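Local coordinates for protease 2A (Rhinovirus C, PDB 5X45), which probably acts as a chymotrypsin-like cysteine protease that cleaves the viral polyprotein, and carries a bound zinc ion, at residues Y16-L21 and I118-A123; D26-L31 and Q38-N43; V49-D54 and L111-G116; N94-E99 and D133-S138. One frame throughout, in Å; residues are numbered along the deposited sequence.

Overall arrangement
The four contacts lie in one compact, all-beta chain whose small N-terminal antiparallel sheet packs on a six-stranded antiparallel barrel. Contact 1 joins the two sheets, its centre about 4 Å from the centre of the whole chain in space, about 14 Å from the centre of contact 2 and about 10 Å from that of contact 4. Contact 2 is a hairpin of the N-terminal sheet, tied to contact 1 by the neighbouring strands 14-18 and 37-41. Contact 3 holds the zinc site, and contact 4, centred about 11 Å from it, joins strand 95-98 to the C-terminal segment after strand 129-133. Along the chain, contacts 2 and 3 nest inside contact 1, whereas contacts 1 and 4 interleave, binding distant sequence into one unit.

Contact 1: residues Y16-L21 and I118-A123; sequences YKCAHL and IGMITA
Met120 and Cys18 carry a sulfur-rich packing between two sheets, with strand 14-18 of the N-terminal sheet lying over strand 116-124 of the barrel. The strand axes run 8.4 Å apart at 14°, nearly parallel, and no hydrogen bond crosses, which marks face-to-face packing rather than pairing within a sheet. In the tight part Met120 does most of the touching. Its CG stands beside the backbone N, and the bend at the last torsion (chi3 -56°) turns the methyl in toward the facing strand. SD comes within 3.8 Å of Tyr16 O, and CE lies 4.0 Å from Lys17 C and 4.3 Å from Tyr16 CB. The tyrosine ring itself leads away, toward Ile50 and Ser138. Farther along the strand, Cys18 points its thiol at the barrel, where SG rests 3.6 Å from Ile121 O.

The contact is looser in two places. On the outward face of strand 14-18, Lys17 directs its chain away from the barrel and is partly exposed; beyond Cys18, the short 3-10 turn 19-21 climbs off the interface. On that turn the His20 ring stacks with Tyr86, and ND1 makes a weak hydrogen bond to Asp36, consistent with the His-Asp pair of the triad in related 2A proteases. Met120 and Cys18 meet mainly carbon and backbone carbonyl oxygen, which implies largely van der Waals cohesion between the two sheets.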
loop_
_atom_site.group_PDB
_atom_site.type_symbol
_atom_site.label_atom_id
_atom_site.label_comp_id
_atom_site.label_asym_id
_atom_site.label_seq_id
_atom_site.Cartn_x
_atom_site.Cartn_y
_atom_site.Cartn_z
ATOM N N TYR A 16 -7.409 -5.725 -1.270
ATOM C CA TYR A 16 -5.962 -5.697 -1.067
ATOM C C TYR A 16 -5.642 -5.190 0.332
ATOM O O TYR A 16 -6.058 -4.097 0.709
ATOM C CB TYR A 16 -5.294 -4.802 -2.117
ATOM C CG TYR A 16 -5.482 -5.244 -3.549
ATOM C CD1 TYR A 16 -6.727 -5.160 -4.182
ATOM C CD2 TYR A 16 -4.404 -5.705 -4.286
ATOM C CE1 TYR A 16 -6.888 -5.565 -5.510
ATOM C CE2 TYR A 16 -4.553 -6.104 -5.606
ATOM C CZ TYR A 16 -5.789 -6.034 -6.210
ATOM O OH TYR A 16 -5.901 -6.435 -7.517
ATOM N N LYS A 17 -4.904 -5.976 1.105
ATOM C CA LYS A 17 -4.548 -5.571 2.458
ATOM C C LYS A 17 -3.067 -5.801 2.699
ATOM O O LYS A 17 -2.440 -6.601 2.007
ATOM C CB LYS A 17 -5.368 -6.353 3.488
ATOM C CG LYS A 17 -6.863 -6.334 3.230
ATOM C CD LYS A 17 -7.664 -6.919 4.377
ATOM C CE LYS A 17 -8.352 -5.800 5.155
ATOM N NZ LYS A 17 -9.097 -6.287 6.349
ATOM N N CYS A 18 -2.531 -5.131 3.680
ATOM C CA CYS A 18 -1.191 -5.371 4.092
ATOM C C CYS A 18 -1.225 -6.678 4.823
ATOM O O CYS A 18 -2.059 -6.883 5.647
ATOM C CB CYS A 18 -0.730 -4.246 4.991
ATOM S SG CYS A 18 -0.174 -2.805 4.109
ATOM N N ALA A 19 -0.330 -7.583 4.498
ATOM C CA ALA A 19 -0.417 -8.930 4.995
ATOM C C ALA A 19 -0.349 -9.082 6.512
ATOM O O ALA A 19 -0.998 -9.930 7.060
ATOM C CB ALA A 19 0.573 -9.826 4.300
ATOM N N HIS A 20 0.423 -8.252 7.176
ATOM C CA HIS A 20 0.561 -8.358 8.593
ATOM C C HIS A 20 -0.653 -7.898 9.370
ATOM O O HIS A 20 -0.720 -8.063 10.562
ATOM C CB HIS A 20 1.793 -7.650 9.034
ATOM C CG HIS A 20 1.646 -6.186 9.045
ATOM N ND1 HIS A 20 1.801 -5.425 7.918
ATOM C CD2 HIS A 20 1.353 -5.334 10.044
ATOM C CE1 HIS A 20 1.603 -4.163 8.220
ATOM N NE2 HIS A 20 1.336 -4.080 9.505
ATOM N N LEU A 21 -1.632 -7.375 8.668
ATOM C CA LEU A 21 -2.822 -6.856 9.268
ATOM C C LEU A 21 -3.970 -7.795 9.065
ATOM O O LEU A 21 -5.075 -7.496 9.418
ATOM C CB LEU A 21 -3.162 -5.532 8.619
ATOM C CG LEU A 21 -2.896 -4.244 9.352
ATOM C CD1 LEU A 21 -1.972 -4.399 10.527
ATOM C CD2 LEU A 21 -2.296 -3.282 8.379
ATOM N N ILE A 118 -2.885 3.435 -6.583
ATOM C CA ILE A 118 -1.722 2.746 -7.125
ATOM C C ILE A 118 -0.852 2.135 -6.028
ATOM O O ILE A 118 0.072 1.385 -6.327
ATOM C CB ILE A 118 -0.829 3.692 -7.975
ATOM C CG1 ILE A 118 -0.310 4.850 -7.124
ATOM C CG2 ILE A 118 -1.574 4.201 -9.196
ATOM C CD1 ILE A 118 0.623 5.772 -7.864
ATOM N N GLY A 119 -1.149 2.437 -4.768
ATOM C CA GLY A 119 -0.297 1.983 -3.685
ATOM C C GLY A 119 -0.872 2.036 -2.285
ATOM O O GLY A 119 -1.947 2.588 -2.056
ATOM N N MET A 120 -0.145 1.432 -1.351
ATOM C CA MET A 120 -0.507 1.421 0.066
ATOM C C MET A 120 0.743 1.616 0.903
ATOM O O MET A 120 1.789 1.039 0.599
ATOM C CB MET A 120 -1.161 0.101 0.469
ATOM C CG MET A 120 -2.652 0.000 0.257
ATOM S SD MET A 120 -3.302 -1.537 0.987
ATOM C CE MET A 120 -2.291 -2.765 0.155
ATOM N N ILE A 121 0.652 2.416 1.954
ATOM C CA ILE A 121 1.790 2.567 2.853
ATOM C C ILE A 121 2.160 1.210 3.434
ATOM O O ILE A 121 1.291 0.478 3.910
ATOM C CB ILE A 121 1.501 3.530 3.999
ATOM C CG1 ILE A 121 1.233 4.934 3.455
ATOM C CG2 ILE A 121 2.657 3.499 5.001
ATOM C CD1 ILE A 121 0.972 5.953 4.528
ATOM N N THR A 122 3.443 0.871 3.382
ATOM C CA THR A 122 3.909 -0.417 3.876
ATOM C C THR A 122 5.022 -0.250 4.907
ATOM O O THR A 122 5.282 -1.142 5.715
ATOM C CB THR A 122 4.404 -1.284 2.721
ATOM O OG1 THR A 122 4.638 -2.617 3.180
ATOM C CG2 THR A 122 5.676 -0.703 2.120
ATOM N N ALA A 123 5.664 0.911 4.864
ATOM C CA ALA A 123 6.754 1.259 5.760
ATOM C C ALA A 123 7.090 2.731 5.566
ATOM O O ALA A 123 6.690 3.335 4.575
ATOM C CB ALA A 123 7.970 0.396 5.492
#

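Contact 2: residues D26-L31 and Q38-N43; sequences DETILL and QVDSTN
This contact is an antiparallel beta hairpin, strands 28-32 and 37-41, at the outer edge of the N-terminal sheet, and a classic beta bulge interrupts it. The axes lie 4.4 Å apart at 167°, and the register shifts by one between the Thr28-Asp40 and Leu30-Val39 pairs. The bulge shows in Val39 O, which accepts from two successive amides. Ile29 N reaches Val39 O at 2.7 Å, nearly straight at 168°. Leu30 N lies 3.2 Å from Val39 O, its bond more bent. Val39 N returns a bond to Leu30 O, and Ser41 N closes the far end on Glu27 O at 2.8 Å.

On one face Val39 packs CB against Leu30 CB at 3.9 Å, while its CG1, set anti to the backbone N (chi1 -172°), touches Ile29 CG1. Val39 also leans on Tyr16 and Ala14 of strand 14-18. The opposite face, with Thr28, Asp40, Gln38 and Leu31, is mainly polar; Thr25 binds Thr28 OG1 through its amide and Asp40 OD2 through its hydroxyl. The extended Gln38 slants out from its strand and crosses the Thr28 side chain at about a right angle; its NE2, also bonded to Asn23 O, donates to Asp40 OD1 at 2.8 Å on the syn side of the carboxylate.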
loop_
_atom_site.group_PDB
_atom_site.type_symbol
_atom_site.label_atom_id
_atom_site.label_comp_id
_atom_site.label_asym_id
_atom_site.label_seq_id
_atom_site.Cartn_x
_atom_site.Cartn_y
_atom_site.Cartn_z
ATOM N N ASP A 26 -9.914 -18.464 2.850
ATOM C CA ASP A 26 -10.153 -19.351 1.731
ATOM C C ASP A 26 -10.428 -18.522 0.462
ATOM O O ASP A 26 -10.463 -19.068 -0.640
ATOM C CB ASP A 26 -11.302 -20.302 2.039
ATOM C CG ASP A 26 -11.140 -21.647 1.346
ATOM O OD1 ASP A 26 -11.164 -21.694 0.098
ATOM O OD2 ASP A 26 -10.980 -22.664 2.061
ATOM N N GLU A 27 -10.578 -17.201 0.614
ATOM C CA GLU A 27 -10.748 -16.313 -0.541
ATOM C C GLU A 27 -9.437 -15.657 -0.966
ATOM O O GLU A 27 -9.425 -14.835 -1.882
ATOM C CB GLU A 27 -11.780 -15.200 -0.279
ATOM C CG GLU A 27 -13.205 -15.614 0.074
ATOM C CD GLU A 27 -13.429 -15.874 1.551
ATOM O OE1 GLU A 27 -12.480 -15.742 2.353
ATOM O OE2 GLU A 27 -14.580 -16.199 1.914
ATOM N N THR A 28 -8.341 -16.003 -0.301
ATOM C CA THR A 28 -7.035 -15.474 -0.681
ATOM C C THR A 28 -6.653 -15.941 -2.088
ATOM O O THR A 28 -6.732 -17.135 -2.386
ATOM C CB THR A 28 -5.947 -15.897 0.327
ATOM O OG1 THR A 28 -6.299 -15.423 1.630
ATOM C CG2 THR A 28 -4.591 -15.325 -0.049
ATOM N N ILE A 29 -6.273 -15.002 -2.953
ATOM C CA ILE A 29 -5.857 -15.346 -4.310
ATOM C C ILE A 29 -4.398 -14.937 -4.561
ATOM O O ILE A 29 -3.813 -15.294 -5.580
ATOM C CB ILE A 29 -6.766 -14.690 -5.385
ATOM C CG1 ILE A 29 -6.724 -13.169 -5.285
ATOM C CG2 ILE A 29 -8.191 -15.184 -5.268
ATOM C CD1 ILE A 29 -7.559 -12.485 -6.345
ATOM N N LEU A 30 -3.808 -14.205 -3.621
ATOM C CA LEU A 30 -2.395 -13.840 -3.709
ATOM C C LEU A 30 -1.858 -13.511 -2.331
ATOM O O LEU A 30 -2.461 -12.734 -1.593
ATOM C CB LEU A 30 -2.170 -12.648 -4.640
ATOM C CG LEU A 30 -0.711 -12.339 -5.021
ATOM C CD1 LEU A 30 -0.666 -11.743 -6.420
ATOM C CD2 LEU A 30 -0.015 -11.399 -4.037
ATOM N N LEU A 31 -0.713 -14.095 -1.993
ATOM C CA LEU A 31 -0.039 -13.752 -0.751
ATOM C C LEU A 31 1.451 -13.581 -1.012
ATOM O O LEU A 31 2.137 -14.523 -1.401
ATOM C CB LEU A 31 -0.277 -14.811 0.332
ATOM C CG LEU A 31 0.376 -14.449 1.672
ATOM C CD1 LEU A 31 -0.152 -13.113 2.181
ATOM C CD2 LEU A 31 0.164 -15.533 2.711
ATOM N N GLN A 38 -1.519 -9.025 0.788
ATOM C CA GLN A 38 -2.458 -10.127 0.661
ATOM C C GLN A 38 -3.625 -9.684 -0.197
ATOM O O GLN A 38 -4.135 -8.581 -0.024
ATOM C CB GLN A 38 -2.958 -10.600 2.023
ATOM C CG GLN A 38 -4.119 -11.583 1.901
ATOM C CD GLN A 38 -4.469 -12.287 3.197
ATOM O OE1 GLN A 38 -3.620 -12.486 4.072
ATOM N NE2 GLN A 38 -5.740 -12.638 3.343
ATOM N N VAL A 39 -4.019 -10.513 -1.156
ATOM C CA VAL A 39 -5.173 -10.169 -1.969
ATOM C C VAL A 39 -6.242 -11.249 -1.854
ATOM O O VAL A 39 -5.960 -12.437 -2.023
ATOM C CB VAL A 39 -4.813 -9.980 -3.444
ATOM C CG1 VAL A 39 -6.028 -9.440 -4.202
ATOM C CG2 VAL A 39 -3.638 -9.035 -3.581
ATOM N N ASP A 40 -7.470 -10.821 -1.567
ATOM C CA ASP A 40 -8.599 -11.732 -1.443
ATOM C C ASP A 40 -9.634 -11.423 -2.505
ATOM O O ASP A 40 -9.849 -10.268 -2.852
ATOM C CB ASP A 40 -9.228 -11.646 -0.045
ATOM C CG ASP A 40 -8.327 -12.228 1.047
ATOM O OD1 ASP A 40 -7.093 -12.250 0.865
ATOM O OD2 ASP A 40 -8.855 -12.680 2.086
ATOM N N SER A 41 -10.257 -12.461 -3.045
ATOM C CA SER A 41 -11.387 -12.264 -3.937
ATOM C C SER A 41 -12.608 -11.861 -3.119
ATOM O O SER A 41 -12.673 -12.123 -1.917
ATOM C CB SER A 41 -11.680 -13.530 -4.723
ATOM O OG SER A 41 -12.085 -14.547 -3.832
ATOM N N THR A 42 -13.566 -11.204 -3.756
ATOM C CA THR A 42 -14.789 -10.838 -3.060
ATOM C C THR A 42 -16.013 -10.810 -3.966
ATOM O O THR A 42 -15.951 -10.422 -5.132
ATOM C CB THR A 42 -14.635 -9.476 -2.343
ATOM O OG1 THR A 42 -15.832 -9.196 -1.600
ATOM C CG2 THR A 42 -14.382 -8.351 -3.343
ATOM N N ASN A 43 -17.127 -11.244 -3.393
ATOM C CA ASN A 43 -18.406 -11.292 -4.077
ATOM C C ASN A 43 -19.058 -9.913 -4.136
ATOM O O ASN A 43 -19.906 -9.660 -4.993
ATOM C CB ASN A 43 -19.317 -12.311 -3.404
ATOM C CG ASN A 43 -19.139 -13.701 -3.984
ATOM O OD1 ASN A 43 -18.632 -13.854 -5.097
ATOM N ND2 ASN A 43 -19.535 -14.721 -3.229
#

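Contact 3: residues V49-D54 and L111-G116; sequences VIPCCD and LLCKHG. With ZN (zinc ion), chain E.
Val49 O receives a CA-H...O contact from Gly116 CA at 3.3 Å, where the loop 49-54 passes the tight turn after strand 110-113; Gly116 takes a backbone conformation (phi 153°, psi -160°) open mainly to glycine. Cys113 N bonds Gly116 O at 2.9 Å across the base of that turn.

Around it the side chains build a zinc site from both segments. Cys53 SG binds the metal, Cys113 SG and His115 ND1 each lie 2.5 Å from the zinc ion, and Cys55 completes the four ligands. Both cysteines hold SG between the backbone N and the carbonyl carbon (chi1 about 70°), which aims the two sulfurs at the same ion. Cys53 SG lies at the edge of the His115 ring, near its plane. Beside the metal Pro51 wedges in: its CB lies 3.6 Å from His115 CB and its CG 4.0 Å from Cys113 SG. Such a zinc, held by three cysteines and one histidine, is probably structural, as in related 2A proteases. The site ties the loop 49-54 to the turn between strands 110-113 and 116-124 of the barrel, where Pro51 and Cys113 both rest on Ile118 of strand 116-124 and Leu112 pairs by its backbone with Cys59 of strand 57-62.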
loop_
_atom_site.group_PDB
_atom_site.type_symbol
_atom_site.label_atom_id
_atom_site.label_comp_id
_atom_site.label_asym_id
_atom_site.label_seq_id
_atom_site.Cartn_x
_atom_site.Cartn_y
_atom_site.Cartn_z
ATOM N N VAL A 49 -10.251 1.632 -7.947
ATOM C CA VAL A 49 -9.740 1.221 -9.252
ATOM C C VAL A 49 -8.216 1.309 -9.290
ATOM O O VAL A 49 -7.637 2.360 -9.014
ATOM C CB VAL A 49 -10.322 2.093 -10.380
ATOM C CG1 VAL A 49 -9.633 1.791 -11.707
ATOM C CG2 VAL A 49 -11.828 1.885 -10.487
ATOM N N ILE A 50 -7.565 0.198 -9.621
ATOM C CA ILE A 50 -6.119 0.199 -9.793
ATOM C C ILE A 50 -5.780 0.398 -11.270
ATOM O O ILE A 50 -6.056 -0.468 -12.093
ATOM C CB ILE A 50 -5.498 -1.098 -9.250
ATOM C CG1 ILE A 50 -5.898 -1.278 -7.783
ATOM C CG2 ILE A 50 -3.976 -1.092 -9.413
ATOM C CD1 ILE A 50 -5.596 -2.642 -7.228
ATOM N N PRO A 51 -5.224 1.550 -11.580
ATOM C CA PRO A 51 -4.947 1.958 -12.946
ATOM C C PRO A 51 -3.753 1.267 -13.515
ATOM O O PRO A 51 -2.946 0.768 -12.801
ATOM C CB PRO A 51 -4.667 3.446 -12.811
ATOM C CG PRO A 51 -4.360 3.675 -11.392
ATOM C CD PRO A 51 -4.790 2.533 -10.589
ATOM N N CYS A 52 -3.646 1.249 -14.818
ATOM C CA CYS A 52 -2.484 0.697 -15.460
ATOM C C CYS A 52 -1.676 1.832 -15.974
ATOM O O CYS A 52 -1.049 1.724 -16.975
ATOM C CB CYS A 52 -2.893 -0.217 -16.594
ATOM S SG CYS A 52 -3.578 -1.759 -15.985
ATOM N N CYS A 53 -1.710 2.935 -15.268
ATOM C CA CYS A 53 -0.923 4.068 -15.634
ATOM C C CYS A 53 0.520 3.886 -15.191
ATOM O O CYS A 53 0.931 2.842 -14.714
ATOM C CB CYS A 53 -1.560 5.389 -15.138
ATOM S SG CYS A 53 -1.635 5.837 -13.383
ATOM N N ASP A 54 1.267 4.938 -15.400
ATOM C CA ASP A 54 2.698 5.037 -15.112
ATOM C C ASP A 54 3.019 6.062 -14.015
ATOM O O ASP A 54 4.185 6.248 -13.657
ATOM C CB ASP A 54 3.458 5.377 -16.402
ATOM C CG ASP A 54 3.038 6.720 -16.999
ATOM O OD1 ASP A 54 1.823 7.031 -16.998
ATOM O OD2 ASP A 54 3.922 7.444 -17.510
ATOM N N LEU A 111 -2.398 5.374 -1.551
ATOM C CA LEU A 111 -1.753 6.310 -2.460
ATOM C C LEU A 111 -2.534 6.369 -3.772
ATOM O O LEU A 111 -2.691 5.356 -4.467
ATOM C CB LEU A 111 -0.304 5.901 -2.728
ATOM C CG LEU A 111 0.426 6.640 -3.852
ATOM C CD1 LEU A 111 0.519 8.121 -3.542
ATOM C CD2 LEU A 111 1.816 6.059 -4.037
ATOM N N LEU A 112 -3.002 7.565 -4.115
ATOM C CA LEU A 112 -3.812 7.762 -5.315
ATOM C C LEU A 112 -3.186 8.714 -6.317
ATOM O O LEU A 112 -2.608 9.736 -5.953
ATOM C CB LEU A 112 -5.198 8.299 -4.955
ATOM C CG LEU A 112 -6.138 7.385 -4.188
ATOM C CD1 LEU A 112 -6.079 7.718 -2.713
ATOM C CD2 LEU A 112 -7.543 7.548 -4.741
ATOM N N CYS A 113 -3.302 8.360 -7.587
ATOM C CA CYS A 113 -3.078 9.307 -8.665
ATOM C C CYS A 113 -4.439 9.724 -9.226
ATOM O O CYS A 113 -5.477 9.360 -8.682
ATOM C CB CYS A 113 -2.196 8.689 -9.743
ATOM S SG CYS A 113 -3.005 7.356 -10.642
ATOM N N LYS A 114 -4.441 10.465 -10.322
ATOM C CA LYS A 114 -5.689 10.911 -10.912
ATOM C C LYS A 114 -6.563 9.721 -11.335
ATOM O O LYS A 114 -7.783 9.765 -11.219
ATOM C CB LYS A 114 -5.400 11.823 -12.104
ATOM C CG LYS A 114 -6.575 12.015 -13.037
ATOM C CD LYS A 114 -6.112 12.362 -14.446
ATOM C CE LYS A 114 -7.290 12.384 -15.395
ATOM N NZ LYS A 114 -8.378 13.258 -14.866
ATOM N N HIS A 115 -5.930 8.651 -11.805
ATOM C CA HIS A 115 -6.651 7.512 -12.373
ATOM C C HIS A 115 -7.120 6.456 -11.356
ATOM O O HIS A 115 -7.959 5.616 -11.676
ATOM C CB HIS A 115 -5.782 6.858 -13.443
ATOM C CG HIS A 115 -5.359 7.807 -14.516
ATOM N ND1 HIS A 115 -4.045 8.182 -14.708
ATOM C CD2 HIS A 115 -6.081 8.478 -15.445
ATOM C CE1 HIS A 115 -3.976 9.034 -15.715
ATOM N NE2 HIS A 115 -5.196 9.231 -16.180
ATOM N N GLY A 116 -6.598 6.503 -10.135
ATOM C CA GLY A 116 -7.039 5.579 -9.107
ATOM C C GLY A 116 -5.998 5.286 -8.048
ATOM O O GLY A 116 -5.055 6.049 -7.851
HETATM ZN ZN ZN E . -2.274 7.642 -13.054
#

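Contact 4: residues N94-E99 and D133-S138; sequences NLLIGE and DLRPYS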
loop_
_atom_site.group_PDB
_atom_site.type_symbol
_atom_site.label_atom_id
_atom_site.label_comp_id
_atom_site.label_asym_id
_atom_site.label_seq_id
_atom_site.Cartn_x
_atom_site.Cartn_y
_atom_site.Cartn_z
ATOM N N ASN A 94 9.278 -3.747 -5.332
ATOM C CA ASN A 94 8.349 -2.821 -5.981
ATOM C C ASN A 94 7.819 -1.726 -5.063
ATOM O O ASN A 94 6.634 -1.686 -4.728
ATOM C CB ASN A 94 7.179 -3.593 -6.608
ATOM C CG ASN A 94 7.637 -4.562 -7.693
ATOM O OD1 ASN A 94 7.494 -5.777 -7.563
ATOM N ND2 ASN A 94 8.189 -4.021 -8.771
ATOM N N LEU A 95 8.712 -0.830 -4.658
ATOM C CA LEU A 95 8.314 0.252 -3.782
ATOM C C LEU A 95 8.304 1.599 -4.477
ATOM O O LEU A 95 9.112 1.873 -5.369
ATOM C CB LEU A 95 9.222 0.307 -2.555
ATOM C CG LEU A 95 8.900 -0.889 -1.665
ATOM C CD1 LEU A 95 10.018 -1.912 -1.736
ATOM C CD2 LEU A 95 8.576 -0.476 -0.233
ATOM N N LEU A 96 7.372 2.435 -4.039
ATOM C CA LEU A 96 7.395 3.852 -4.340
ATOM C C LEU A 96 7.850 4.597 -3.093
ATOM O O LEU A 96 7.334 4.355 -2.005
ATOM C CB LEU A 96 6.019 4.323 -4.793
ATOM C CG LEU A 96 5.511 3.615 -6.047
ATOM C CD1 LEU A 96 3.992 3.624 -6.069
ATOM C CD2 LEU A 96 6.085 4.278 -7.291
ATOM N N ILE A 97 8.866 5.440 -3.225
ATOM C CA ILE A 97 9.356 6.167 -2.058
ATOM C C ILE A 97 9.249 7.671 -2.245
ATOM O O ILE A 97 9.748 8.214 -3.232
ATOM C CB ILE A 97 10.823 5.841 -1.732
ATOM C CG1 ILE A 97 11.091 4.332 -1.791
ATOM C CG2 ILE A 97 11.201 6.447 -0.384
ATOM C CD1 ILE A 97 10.679 3.583 -0.564
ATOM N N GLY A 98 8.616 8.339 -1.285
ATOM C CA GLY A 98 8.471 9.777 -1.351
ATOM C C GLY A 98 8.755 10.421 -0.011
ATOM O O GLY A 98 8.759 9.753 1.019
ATOM N N GLU A 99 8.975 11.732 -0.023
ATOM C CA GLU A 99 9.119 12.468 1.217
ATOM C C GLU A 99 7.732 12.701 1.775
ATOM O O GLU A 99 6.814 13.091 1.059
ATOM C CB GLU A 99 9.858 13.804 1.035
ATOM C CG GLU A 99 10.733 13.928 -0.214
ATOM C CD GLU A 99 11.321 15.329 -0.371
ATOM O OE1 GLU A 99 11.050 16.008 -1.386
ATOM O OE2 GLU A 99 12.042 15.762 0.557
ATOM N N ASP A 133 3.701 -0.657 -4.578
ATOM C CA ASP A 133 3.038 -0.390 -5.829
ATOM C C ASP A 133 2.112 -1.574 -6.109
ATOM O O ASP A 133 2.568 -2.714 -6.205
ATOM C CB ASP A 133 4.079 -0.200 -6.942
ATOM C CG ASP A 133 3.475 0.296 -8.255
ATOM O OD1 ASP A 133 2.242 0.173 -8.464
ATOM O OD2 ASP A 133 4.253 0.821 -9.084
ATOM N N LEU A 134 0.815 -1.302 -6.229
ATOM C CA LEU A 134 -0.180 -2.357 -6.395
ATOM C C LEU A 134 -0.304 -2.795 -7.849
ATOM O O LEU A 134 -0.825 -3.874 -8.133
ATOM C CB LEU A 134 -1.546 -1.892 -5.892
ATOM C CG LEU A 134 -1.586 -1.569 -4.406
ATOM C CD1 LEU A 134 -2.947 -1.004 -4.061
ATOM C CD2 LEU A 134 -1.245 -2.779 -3.556
ATOM N N ARG A 135 0.158 -1.950 -8.765
ATOM C CA ARG A 135 0.013 -2.217 -10.197
ATOM C C ARG A 135 0.644 -3.541 -10.668
ATOM O O ARG A 135 0.013 -4.271 -11.441
ATOM C CB ARG A 135 0.557 -1.034 -11.006
ATOM C CG ARG A 135 -0.313 0.211 -10.867
ATOM C CD ARG A 135 0.352 1.442 -11.451
ATOM N NE ARG A 135 1.526 1.819 -10.671
ATOM C CZ ARG A 135 2.144 2.990 -10.760
ATOM N NH1 ARG A 135 1.683 3.924 -11.584
ATOM N NH2 ARG A 135 3.210 3.236 -10.005
ATOM N N PRO A 136 1.865 -3.871 -10.200
ATOM C CA PRO A 136 2.396 -5.196 -10.557
ATOM C C PRO A 136 1.492 -6.363 -10.148
ATOM O O PRO A 136 1.506 -7.394 -10.819
ATOM C CB PRO A 136 3.712 -5.271 -9.775
ATOM C CG PRO A 136 4.126 -3.860 -9.594
ATOM C CD PRO A 136 2.853 -3.078 -9.437
ATOM N N TYR A 137 0.729 -6.207 -9.068
ATOM C CA TYR A 137 -0.047 -7.318 -8.522
ATOM C C TYR A 137 -1.533 -7.329 -8.885
ATOM O O TYR A 137 -2.251 -8.223 -8.449
ATOM C CB TYR A 137 0.090 -7.336 -6.996
ATOM C CG TYR A 137 1.525 -7.290 -6.521
ATOM C CD1 TYR A 137 2.182 -6.075 -6.359
ATOM C CD2 TYR A 137 2.227 -8.454 -6.240
ATOM C CE1 TYR A 137 3.498 -6.018 -5.932
ATOM C CE2 TYR A 137 3.542 -8.406 -5.807
ATOM C CZ TYR A 137 4.176 -7.184 -5.655
ATOM O OH TYR A 137 5.490 -7.125 -5.226
ATOM N N SER A 138 -2.001 -6.364 -9.673
ATOM C CA SER A 138 -3.421 -6.332 -10.025
ATOM C C SER A 138 -3.726 -7.163 -11.269
ATOM O O SER A 138 -2.934 -7.204 -12.209
ATOM C CB SER A 138 -3.889 -4.894 -10.239
ATOM O OG SER A 138 -3.752 -4.516 -11.598
#
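Asn94 stands out for its left-handed backbone (phi 55°, psi 68°) at the corner where the chain leaves strand 90-93 and enters barrel strand 95-98, and from that corner its O accepts Asp133 N at 3.1 Å. The bond is almost straight at the hydrogen, 176°. It ties the start of one barrel strand to the end of its neighbour, strand 129-133, at Asp133, the residue that opens the Asx turn leading into the C-terminal segment.

The asparagine side chain extends the contact along that segment. Its amide slides past Pro136 in the opposite direction, with CG 4.1 Å from Pro136 CG, and OD1 lies 3.4 Å from Tyr137 OH, the amide standing nearly perpendicular to the tyrosine ring. Two residues on, Leu96 packs CD1 on Asp133 CB at 3.9 Å and crosses the end of Arg135 at about a right angle, its CD1 4.0 Å from Arg135 NH2. The aliphatic group thus borders the salt bridge that Asp133 and Arg135 form with each other.

That bridge is made side-on. With CG anti to its backbone N, Asp133 carries its carboxylate to both the backbone N-H and the guanidinium of Arg135, and this double use should hold the carboxylate's rotation. Arg135 NH1 has its own partner in Cys55 O, linking the turn to the zinc loop. Arg135 NH2 reaches OD2 from above the carboxylate plane, whereas Asp133 OD1 takes Arg135 N at 3.0 Å and, through its syn lone pair, Arg135 NE at 2.8 Å.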